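Local coordinates for cellulosome anchoring protein cohesin region (Clostridium thermocellum, PDB 4DH2), which serves as a type I cohesin domain of a cellulosome anchoring protein, binding the dockerin module of a partner protein, at residues L17-E22 with I149-K154; I34-E39 with V109-T114; K129-I134 with E155-I160. One frame throughout, in Å; residues are numbered along the deposited sequence.

Contact 1 of 3, residues L17-E22 with I149-K154; sequences LDVLVE and ILAVLK
Val19 and Leu153 lie side by side on the inward face of two neighbouring strands, and their isopropyl and isobutyl ends fit closely: Leu153 CD2 reaches Val19 CB at 3.6 Å. Val19 CG2, the branch beside its own backbone N, lies between Leu153 CD2 and Ala151 CB, 3.9 Å from the latter. Leu17 is placed less usually. Its CG falls between the backbone N and the carbonyl carbon (chi1 56°), near the Ile149 to Ala151 end of the partner strand. From there CD1 comes to 4.0 Å from Ala151 CB, while CD2 meets Ile149 CG2, the two side chains crossing at about a right angle. Phe38 and Phe141 add aromatic surface to this inward layer.

The opposite face is mixed: Asp18 and Lys154 stand there beside Val152 and Leu20, whose CG packs on the Lys154 chain. Asp18 and Val152 point the same way, and Asp18 OD1 rests against Val152 CB at 3.4 Å. The other oxygen, Asp18 OD2, is hydrogen-bonded to Asn40, which limits rotation of the carboxylate. A salt bridge from Asp18 OD1 to Lys154 NZ is long, at 3.7 Å, and rests on one of two lysine conformers, so it remains doubtful.

Backbone evidence for a parallel pairing is direct: the segment axes diverge by 31°, and Leu17 and Val19 each donate and accept across the gap. Val152 N to Leu17 O measures 2.8 Å. The last link, Val21 N to Lys154 O, is weak at 3.3 Å.

Such a parallel pair between the first and last strands belongs to the jelly-roll topology of cohesin domains. Chemically, the joint depends on main-chain bonds and inward aliphatic packing; the outward charges probably contribute little attraction of their own.

Contact 2 of 3, residues I34-E39 with V109-T114; sequences IPLKFE and VFAKLT
Phe38 and Phe110 form an offset stack, with ring centroids 4.3 Å apart and planes inclined by 18°. The closest overlap is at the rim, where Phe38 CE1 stands 3.2 Å from Phe110 CD2. Phe110 CB lies over the centre of the Phe38 ring as a CH-pi contact. Phe110 reaches this place with CG between its backbone N and carbonyl carbon (chi1 79°), which swings the ring toward the facing strand.

Apolar contacts extend the same inward layer. Leu36 CB presses on Phe110 CE2 at 3.3 Å, and Leu36 CD1 meets Leu113 CG at 4.1 Å. On the other face, Val109 CG2 touches Lys37 CG at 3.9 Å; the lysine then bends to put NZ 2.7 Å from Glu39 OE2, a salt bridge that is doubtful because it rests on one of two glutamate conformers.

Main-chain bonding is antiparallel and irregular. Ile34 and Leu113 exchange two bonds, and Leu36 N donates to Ala111 O. Leu36 O takes Phe110 N at 2.8 Å and, weakly, Ala111 N at 3.5 Å, the signature of a classic beta bulge.

Strand 15-27 flanks strand 31-39 on its other edge, bonding to it through Asp18, Leu20 and Glu22. Across the sandwich, Phe91 of strand 88-94 meets Phe110 edge-to-face and packs on Leu36, Ala111 and Leu113, while Phe49 of strand 48-54 approaches Phe38 edge-to-face.

Contact 3 of 3, residues K129-I134 with E155-I160; sequences KKYSLI and EGKVEI
The Tyr131 ring and the Glu159 carboxylate run side by side on the outer face, their planes 64° apart, so they are not stacked. The ring meets its neighbours obliquely: Tyr131 CE1 comes 3.7 Å from Glu159 OE1 and also lies near Glu159 CG, while Tyr131 CD1 is 4.1 Å from Lys157 CD. The ring thus sits against the Lys157 chain and against both the chain and the carboxylate of Glu159.

Glu159 reaches out with CG anti to its backbone N (chi1 173°) and an extended chain, which lays the carboxylate alongside the tyrosine and within reach of Lys129. There Glu159 OE2 forms a salt bridge with Lys129 NZ at 3.4 Å. The lysine approaches obliquely and is bent at chi3 (-82°), bringing its CE even nearer to OE2, at 3.2 Å. The same oxygen lies close to the carboxylate of Glu161, a like charge that Lys129 probably helps to offset.

On the other face Ile134, Val158 and Ile160 pack inward with Ser132, while the Lys130 chain starts there but leads away. The Ile134 and Val158 side chains cross obliquely, with Ile134 CD1 4.0 Å from Val158 CG2, and both touch Ile34. Ser132 CB faces Ile160 CD1 at 4.1 Å. Gly156, opposite Ile134, contributes no side chain.

Six main-chain bonds join the strands as three reciprocal pairs: Lys130 with Ile160, Ser132 with Val158, and Ile134 with Gly156. The longest of them is Gly156 N to Ile134 O, at 3.3 Å. This regular antiparallel ladder, without a bulge, is the part of the 129-142/149-161 hairpin remote from its turn.

The ion pair and Tyr131 lie outward beside Leu133, and the inward face is mainly aliphatic. Continuous backbone bonding probably supplies most of the cohesion, with the peripheral ion pair a modest, solvent-screened addition.

How the contacts relate
Contact 2 is the most buried, centred about 6 Å from the chain's centre, whereas contacts 1 and 3, at about 9 and 14 Å, are partly exposed. Strand 149-161 serves both of these, pairing parallel with 17-22 and then antiparallel with 129-134. Contacts 1 and 2 join through neighbouring strands: Asp18 N lies 2.9 Å from Glu39 O, a probable hydrogen bond. Contacts 2 and 3 meet inside, where Ile34 CD1 packs 3.5 Å from Ile134 CD1. Chemistry follows position: aromatic stacking and a bulge near the centre, aliphatic packing with a doubtful ion pair in contact 1, and a regular ladder with a surface salt bridge in contact 3.

Contact 1 of 3, residues L17-E22 with I149-K154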
loop_
_atom_site.group_PDB
_atom_site.type_symbol
_atom_site.label_atom_id
_atom_site.label_comp_id
_atom_site.label_asym_id
_atom_site.label_seq_id
_atom_site.Cartn_x
_atom_site.Cartn_y
_atom_site.Cartn_z
ATOM N N LEU A 17 2.588 9.531 -11.504
ATOM C CA LEU A 17 3.509 8.442 -11.827
ATOM C C LEU A 17 2.706 7.265 -12.364
ATOM O O LEU A 17 1.464 7.277 -12.405
ATOM C CB LEU A 17 4.349 8.012 -10.617
ATOM C CG LEU A 17 3.542 7.588 -9.385
ATOM C CD1 LEU A 17 3.102 6.187 -9.470
ATOM C CD2 LEU A 17 4.399 7.820 -8.134
ATOM N N ASP A 18 3.440 6.253 -12.799
ATOM C CA ASP A 18 2.843 5.034 -13.301
ATOM C C ASP A 18 3.230 3.882 -12.381
ATOM O O ASP A 18 4.384 3.806 -11.943
ATOM C CB ASP A 18 3.359 4.719 -14.707
ATOM C CG ASP A 18 2.882 5.729 -15.733
ATOM O OD1 ASP A 18 1.784 5.564 -16.249
ATOM O OD2 ASP A 18 3.615 6.669 -16.007
ATOM N N VAL A 19 2.258 3.013 -12.114
ATOM C CA VAL A 19 2.481 1.818 -11.322
ATOM C C VAL A 19 2.198 0.610 -12.225
ATOM O O VAL A 19 1.105 0.510 -12.787
ATOM C CB VAL A 19 1.554 1.784 -10.103
ATOM C CG1 VAL A 19 1.797 0.561 -9.283
ATOM C CG2 VAL A 19 1.744 3.035 -9.266
ATOM N N LEU A 20 3.169 -0.303 -12.342
ATOM C CA LEU A 20 3.047 -1.452 -13.255
ATOM C C LEU A 20 3.270 -2.776 -12.554
ATOM O O LEU A 20 4.151 -2.891 -11.706
ATOM C CB LEU A 20 4.084 -1.328 -14.368
ATOM C CG LEU A 20 4.123 -0.033 -15.177
ATOM C CD1 LEU A 20 5.053 0.969 -14.540
ATOM C CD2 LEU A 20 4.563 -0.309 -16.606
ATOM N N VAL A 21 2.445 -3.761 -12.887
ATOM C CA VAL A 21 2.744 -5.134 -12.507
ATOM C C VAL A 21 3.521 -5.722 -13.676
ATOM O O VAL A 21 3.012 -5.766 -14.789
ATOM C CB VAL A 21 1.473 -5.934 -12.279
ATOM C CG1 VAL A 21 1.822 -7.409 -11.970
ATOM C CG2 VAL A 21 0.655 -5.335 -11.163
ATOM N N GLU A 22 4.755 -6.147 -13.441
ATOM C CA GLU A 22 5.573 -6.683 -14.515
ATOM C C GLU A 22 5.222 -8.155 -14.769
ATOM O O GLU A 22 5.407 -8.998 -13.909
ATOM C CB GLU A 22 7.048 -6.533 -14.192
ATOM C CG GLU A 22 7.490 -5.069 -14.054
ATOM C CD GLU A 22 7.202 -4.231 -15.304
ATOM O OE1 GLU A 22 7.167 -4.791 -16.427
ATOM O OE2 GLU A 22 7.000 -3.005 -15.163
ATOM N N ILE A 149 -0.190 12.826 -5.504
ATOM C CA ILE A 149 0.486 12.408 -6.711
ATOM C C ILE A 149 -0.418 11.320 -7.299
ATOM O O ILE A 149 -0.722 10.351 -6.620
ATOM C CB ILE A 149 1.862 11.784 -6.382
ATOM C CG1 ILE A 149 2.811 12.825 -5.705
ATOM C CG2 ILE A 149 2.475 11.235 -7.631
ATOM C CD1 ILE A 149 4.097 12.195 -5.164
ATOM N N LEU A 150 -0.925 11.507 -8.510
ATOM C CA LEU A 150 -1.755 10.473 -9.108
ATOM C C LEU A 150 -0.937 9.271 -9.546
ATOM O O LEU A 150 0.183 9.406 -10.012
ATOM C CB LEU A 150 -2.471 11.029 -10.336
ATOM C CG LEU A 150 -3.274 12.279 -10.052
ATOM C CD1 LEU A 150 -3.882 12.800 -11.356
ATOM C CD2 LEU A 150 -4.345 11.993 -9.049
ATOM N N ALA A 151 -1.558 8.097 -9.478
ATOM C CA ALA A 151 -0.887 6.880 -9.879
ATOM C C ALA A 151 -1.676 6.267 -11.034
ATOM O O ALA A 151 -2.831 5.907 -10.866
ATOM C CB ALA A 151 -0.842 5.898 -8.722
ATOM N N VAL A 152 -1.063 6.190 -12.201
ATOM C CA VAL A 152 -1.710 5.522 -13.309
ATOM C C VAL A 152 -1.416 4.028 -13.176
ATOM O O VAL A 152 -0.287 3.594 -13.392
ATOM C CB VAL A 152 -1.154 6.007 -14.647
ATOM C CG1 VAL A 152 -1.904 5.285 -15.808
ATOM C CG2 VAL A 152 -1.219 7.537 -14.759
ATOM N N LEU A 153 -2.427 3.265 -12.831
ATOM C CA LEU A 153 -2.242 1.847 -12.557
ATOM C C LEU A 153 -2.399 0.978 -13.811
ATOM O O LEU A 153 -3.346 1.108 -14.594
ATOM C CB LEU A 153 -3.273 1.420 -11.548
ATOM C CG LEU A 153 -3.304 2.230 -10.243
ATOM C CD1 LEU A 153 -4.403 1.752 -9.348
ATOM C CD2 LEU A 153 -1.964 2.156 -9.519
ATOM N N LYS A 154 -1.453 0.090 -13.999
ATOM C CA LYS A 154 -1.509 -0.851 -15.084
ATOM C C LYS A 154 -1.469 -2.259 -14.510
ATOM O O LYS A 154 -0.517 -2.623 -13.854
ATOM C CB LYS A 154 -0.342 -0.574 -16.019
ATOM C CG LYS A 154 -0.349 0.842 -16.594
ATOM C CD LYS A 154 1.035 1.238 -17.099
ATOM C CE LYS A 154 0.987 2.399 -18.088
ATOM N NZ LYS A 154 2.370 2.723 -18.555
#

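Contact 2 of 3, residues I34-E39 with V109-T114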
loop_
_atom_site.group_PDB
_atom_site.type_symbol
_atom_site.label_atom_id
_atom_site.label_comp_id
_atom_site.label_asym_id
_atom_site.label_seq_id
_atom_site.Cartn_x
_atom_site.Cartn_y
_atom_site.Cartn_z
ATOM N N ILE A 34 7.301 -11.778 -8.768
ATOM C CA ILE A 34 6.616 -10.797 -9.606
ATOM C C ILE A 34 7.063 -9.395 -9.158
ATOM O O ILE A 34 6.763 -8.974 -8.047
ATOM C CB ILE A 34 5.079 -10.910 -9.479
ATOM C CG1 ILE A 34 4.588 -12.296 -9.919
ATOM C CG2 ILE A 34 4.392 -9.826 -10.325
ATOM C CD1 ILE A 34 3.170 -12.509 -9.635
ATOM N N PRO A 35 7.813 -8.686 -10.010
ATOM C CA PRO A 35 8.257 -7.337 -9.677
ATOM C C PRO A 35 7.134 -6.354 -9.943
ATOM O O PRO A 35 6.396 -6.512 -10.919
ATOM C CB PRO A 35 9.428 -7.085 -10.633
ATOM C CG PRO A 35 9.702 -8.416 -11.302
ATOM C CD PRO A 35 8.400 -9.147 -11.279
ATOM N N LEU A 36 7.038 -5.367 -9.060
ATOM C CA LEU A 36 6.082 -4.271 -9.179
ATOM C C LEU A 36 6.918 -2.991 -9.247
ATOM O O LEU A 36 7.836 -2.810 -8.451
ATOM C CB LEU A 36 5.158 -4.253 -7.951
ATOM C CG LEU A 36 4.546 -5.600 -7.595
ATOM C CD1 LEU A 36 3.759 -5.494 -6.303
ATOM C CD2 LEU A 36 3.648 -6.119 -8.696
ATOM N N LYS A 37 6.609 -2.123 -10.208
ATOM C CA LYS A 37 7.469 -1.005 -10.544
ATOM C C LYS A 37 6.721 0.303 -10.495
ATOM O O LYS A 37 5.519 0.332 -10.687
ATOM C CB LYS A 37 8.014 -1.143 -11.971
ATOM C CG LYS A 37 9.176 -2.105 -12.122
ATOM C CD LYS A 37 9.746 -2.030 -13.536
ATOM C CE LYS A 37 10.462 -0.707 -13.777
ATOM N NZ LYS A 37 10.422 -0.252 -15.204
ATOM N N PHE A 38 7.466 1.361 -10.207
ATOM C CA PHE A 38 7.037 2.723 -10.414
ATOM C C PHE A 38 7.858 3.266 -11.563
ATOM O O PHE A 38 9.085 3.067 -11.614
ATOM C CB PHE A 38 7.368 3.623 -9.215
ATOM C CG PHE A 38 6.594 3.341 -7.966
ATOM C CD1 PHE A 38 5.411 2.596 -7.986
ATOM C CD2 PHE A 38 7.032 3.885 -6.758
ATOM C CE1 PHE A 38 4.724 2.355 -6.822
ATOM C CE2 PHE A 38 6.327 3.657 -5.587
ATOM C CZ PHE A 38 5.174 2.889 -5.627
ATOM N N GLU A 39 7.193 3.962 -12.479
ATOM C CA GLU A 39 7.868 4.673 -13.553
ATOM C C GLU A 39 7.393 6.117 -13.575
ATOM O O GLU A 39 6.264 6.406 -13.169
ATOM C CB GLU A 39 7.582 4.006 -14.905
ATOM C CG GLU A 39 8.228 2.631 -15.088
ATOM C CD GLU A 39 7.893 1.982 -16.430
ATOM O OE1 GLU A 39 7.090 2.549 -17.206
ATOM O OE2 GLU A 39 8.431 0.890 -16.703
ATOM N N VAL A 109 11.847 -0.895 -9.185
ATOM C CA VAL A 109 11.017 -1.861 -8.490
ATOM C C VAL A 109 10.723 -1.378 -7.075
ATOM O O VAL A 109 11.645 -1.064 -6.315
ATOM C CB VAL A 109 11.714 -3.243 -8.430
ATOM C CG1 VAL A 109 10.940 -4.191 -7.538
ATOM C CG2 VAL A 109 11.872 -3.794 -9.837
ATOM N N PHE A 110 9.434 -1.281 -6.731
ATOM C CA PHE A 110 9.044 -0.870 -5.381
ATOM C C PHE A 110 8.736 -2.055 -4.474
ATOM O O PHE A 110 8.781 -1.927 -3.242
ATOM C CB PHE A 110 7.860 0.123 -5.400
ATOM C CG PHE A 110 6.498 -0.513 -5.613
ATOM C CD1 PHE A 110 5.736 -0.949 -4.541
ATOM C CD2 PHE A 110 5.958 -0.601 -6.884
ATOM C CE1 PHE A 110 4.464 -1.469 -4.742
ATOM C CE2 PHE A 110 4.704 -1.108 -7.090
ATOM C CZ PHE A 110 3.953 -1.558 -6.015
ATOM N N ALA A 111 8.430 -3.205 -5.061
ATOM C CA ALA A 111 8.220 -4.411 -4.270
ATOM C C ALA A 111 8.332 -5.630 -5.162
ATOM O O ALA A 111 8.135 -5.547 -6.377
ATOM C CB ALA A 111 6.895 -4.373 -3.587
ATOM N N LYS A 112 8.677 -6.764 -4.563
ATOM C CA LYS A 112 8.665 -8.016 -5.294
ATOM C C LYS A 112 7.783 -8.988 -4.529
ATOM O O LYS A 112 7.945 -9.161 -3.307
ATOM C CB LYS A 112 10.088 -8.592 -5.386
ATOM C CG LYS A 112 11.024 -7.799 -6.261
ATOM C CD LYS A 112 12.410 -8.457 -6.311
ATOM C CE LYS A 112 13.318 -7.770 -7.337
ATOM N NZ LYS A 112 13.992 -6.531 -6.810
ATOM N N LEU A 113 6.876 -9.651 -5.243
ATOM C CA LEU A 113 6.067 -10.681 -4.640
ATOM C C LEU A 113 6.759 -12.001 -4.933
ATOM O O LEU A 113 7.265 -12.177 -6.027
ATOM C CB LEU A 113 4.731 -10.753 -5.331
ATOM C CG LEU A 113 3.946 -9.442 -5.394
ATOM C CD1 LEU A 113 2.619 -9.691 -6.066
ATOM C CD2 LEU A 113 3.782 -8.891 -4.006
ATOM N N THR A 114 6.779 -12.916 -3.977
ATOM C CA THR A 114 7.195 -14.282 -4.277
ATOM C C THR A 114 5.940 -15.106 -4.183
ATOM O O THR A 114 5.315 -15.174 -3.116
ATOM C CB THR A 114 8.242 -14.797 -3.257
ATOM O OG1 THR A 114 9.381 -13.930 -3.259
ATOM C CG2 THR A 114 8.688 -16.228 -3.607
#

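Contact 3 of 3, residues K129-I134 with E155-I160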
loop_
_atom_site.group_PDB
_atom_site.type_symbol
_atom_site.label_atom_id
_atom_site.label_comp_id
_atom_site.label_asym_id
_atom_site.label_seq_id
_atom_site.Cartn_x
_atom_site.Cartn_y
_atom_site.Cartn_z
ATOM N N LYS A 129 -2.606 -23.570 -21.613
ATOM C CA LYS A 129 -2.112 -22.239 -21.251
ATOM C C LYS A 129 -3.225 -21.466 -20.543
ATOM O O LYS A 129 -4.350 -21.402 -21.050
ATOM C CB LYS A 129 -1.670 -21.477 -22.507
ATOM C CG LYS A 129 -0.983 -20.149 -22.239
ATOM C CD LYS A 129 -0.753 -19.361 -23.517
ATOM C CE LYS A 129 0.490 -19.830 -24.253
ATOM N NZ LYS A 129 0.873 -18.901 -25.358
ATOM N N LYS A 130 -2.924 -20.905 -19.375
ATOM C CA LYS A 130 -3.873 -20.042 -18.670
ATOM C C LYS A 130 -3.210 -18.712 -18.309
ATOM O O LYS A 130 -1.981 -18.556 -18.400
ATOM C CB LYS A 130 -4.468 -20.709 -17.414
ATOM C CG LYS A 130 -5.522 -21.794 -17.682
ATOM C CD LYS A 130 -6.032 -22.368 -16.392
ATOM C CE LYS A 130 -7.098 -23.451 -16.618
ATOM N NZ LYS A 130 -8.359 -22.950 -17.241
ATOM N N TYR A 131 -4.049 -17.738 -17.962
ATOM C CA TYR A 131 -3.593 -16.420 -17.518
ATOM C C TYR A 131 -4.218 -16.095 -16.181
ATOM O O TYR A 131 -5.389 -16.372 -15.950
ATOM C CB TYR A 131 -4.008 -15.347 -18.528
ATOM C CG TYR A 131 -3.440 -15.586 -19.898
ATOM C CD1 TYR A 131 -2.156 -15.164 -20.208
ATOM C CD2 TYR A 131 -4.159 -16.257 -20.869
ATOM C CE1 TYR A 131 -1.607 -15.376 -21.457
ATOM C CE2 TYR A 131 -3.619 -16.474 -22.139
ATOM C CZ TYR A 131 -2.335 -16.029 -22.419
ATOM O OH TYR A 131 -1.764 -16.222 -23.662
ATOM N N SER A 132 -3.452 -15.502 -15.280
ATOM C CA SER A 132 -4.035 -15.089 -14.017
ATOM C C SER A 132 -3.741 -13.605 -13.807
ATOM O O SER A 132 -2.606 -13.168 -13.923
ATOM C CB SER A 132 -3.490 -15.894 -12.853
ATOM O OG SER A 132 -4.310 -15.718 -11.718
ATOM N N LEU A 133 -4.779 -12.849 -13.506
ATOM C CA LEU A 133 -4.705 -11.389 -13.470
ATOM C C LEU A 133 -4.329 -10.897 -12.085
ATOM O O LEU A 133 -4.789 -11.438 -11.087
ATOM C CB LEU A 133 -6.110 -10.876 -13.840
ATOM C CG LEU A 133 -6.345 -9.480 -14.389
ATOM C CD1 LEU A 133 -5.628 -9.279 -15.697
ATOM C CD2 LEU A 133 -7.860 -9.297 -14.565
ATOM N N ILE A 134 -3.512 -9.850 -12.033
ATOM C CA ILE A 134 -3.193 -9.203 -10.780
ATOM C C ILE A 134 -3.764 -7.796 -10.910
ATOM O O ILE A 134 -3.370 -7.044 -11.805
ATOM C CB ILE A 134 -1.697 -9.197 -10.547
ATOM C CG1 ILE A 134 -1.233 -10.630 -10.229
ATOM C CG2 ILE A 134 -1.340 -8.283 -9.358
ATOM C CD1 ILE A 134 0.210 -10.801 -10.334
ATOM N N GLU A 155 -2.539 -3.015 -14.746
ATOM C CA GLU A 155 -2.666 -4.360 -14.215
ATOM C C GLU A 155 -1.666 -5.250 -14.917
ATOM O O GLU A 155 -1.061 -4.848 -15.913
ATOM C CB GLU A 155 -4.068 -4.884 -14.441
ATOM C CG GLU A 155 -5.088 -4.177 -13.571
ATOM C CD GLU A 155 -6.527 -4.656 -13.759
ATOM O OE1 GLU A 155 -6.851 -5.293 -14.783
ATOM O OE2 GLU A 155 -7.358 -4.355 -12.869
ATOM N N GLY A 156 -1.502 -6.454 -14.405
ATOM C CA GLY A 156 -0.530 -7.376 -14.966
ATOM C C GLY A 156 -1.099 -8.771 -15.001
ATOM O O GLY A 156 -2.174 -9.029 -14.457
ATOM N N LYS A 157 -0.383 -9.690 -15.642
ATOM C CA LYS A 157 -0.871 -11.056 -15.763
ATOM C C LYS A 157 0.287 -11.999 -15.559
ATOM O O LYS A 157 1.435 -11.653 -15.868
ATOM C CB LYS A 157 -1.445 -11.327 -17.161
ATOM C CG LYS A 157 -0.562 -10.723 -18.256
ATOM C CD LYS A 157 -0.737 -11.366 -19.610
ATOM C CE LYS A 157 0.159 -10.663 -20.630
ATOM N NZ LYS A 157 -0.138 -11.063 -22.019
ATOM N N VAL A 158 -0.034 -13.162 -15.021
ATOM C CA VAL A 158 0.872 -14.282 -14.986
ATOM C C VAL A 158 0.360 -15.244 -16.045
ATOM O O VAL A 158 -0.797 -15.669 -16.001
ATOM C CB VAL A 158 0.866 -15.002 -13.636
ATOM C CG1 VAL A 158 1.863 -16.178 -13.662
ATOM C CG2 VAL A 158 1.197 -14.021 -12.506
ATOM N N GLU A 159 1.225 -15.546 -17.001
ATOM C CA GLU A 159 0.926 -16.535 -18.016
ATOM C C GLU A 159 1.415 -17.858 -17.483
ATOM O O GLU A 159 2.557 -17.958 -17.039
ATOM C CB GLU A 159 1.657 -16.204 -19.313
ATOM C CG GLU A 159 1.513 -17.318 -20.355
ATOM C CD GLU A 159 2.009 -16.919 -21.723
ATOM O OE1 GLU A 159 2.074 -15.702 -21.996
ATOM O OE2 GLU A 159 2.330 -17.825 -22.524
ATOM N N ILE A 160 0.544 -18.852 -17.479
ATOM C CA ILE A 160 0.828 -20.120 -16.843
ATOM C C ILE A 160 0.714 -21.269 -17.837
ATOM O O ILE A 160 -0.337 -21.469 -18.461
ATOM C CB ILE A 160 -0.165 -20.379 -15.730
ATOM C CG1 ILE A 160 -0.222 -19.194 -14.773
ATOM C CG2 ILE A 160 0.199 -21.636 -14.965
ATOM C CD1 ILE A 160 -1.435 -19.268 -13.840
#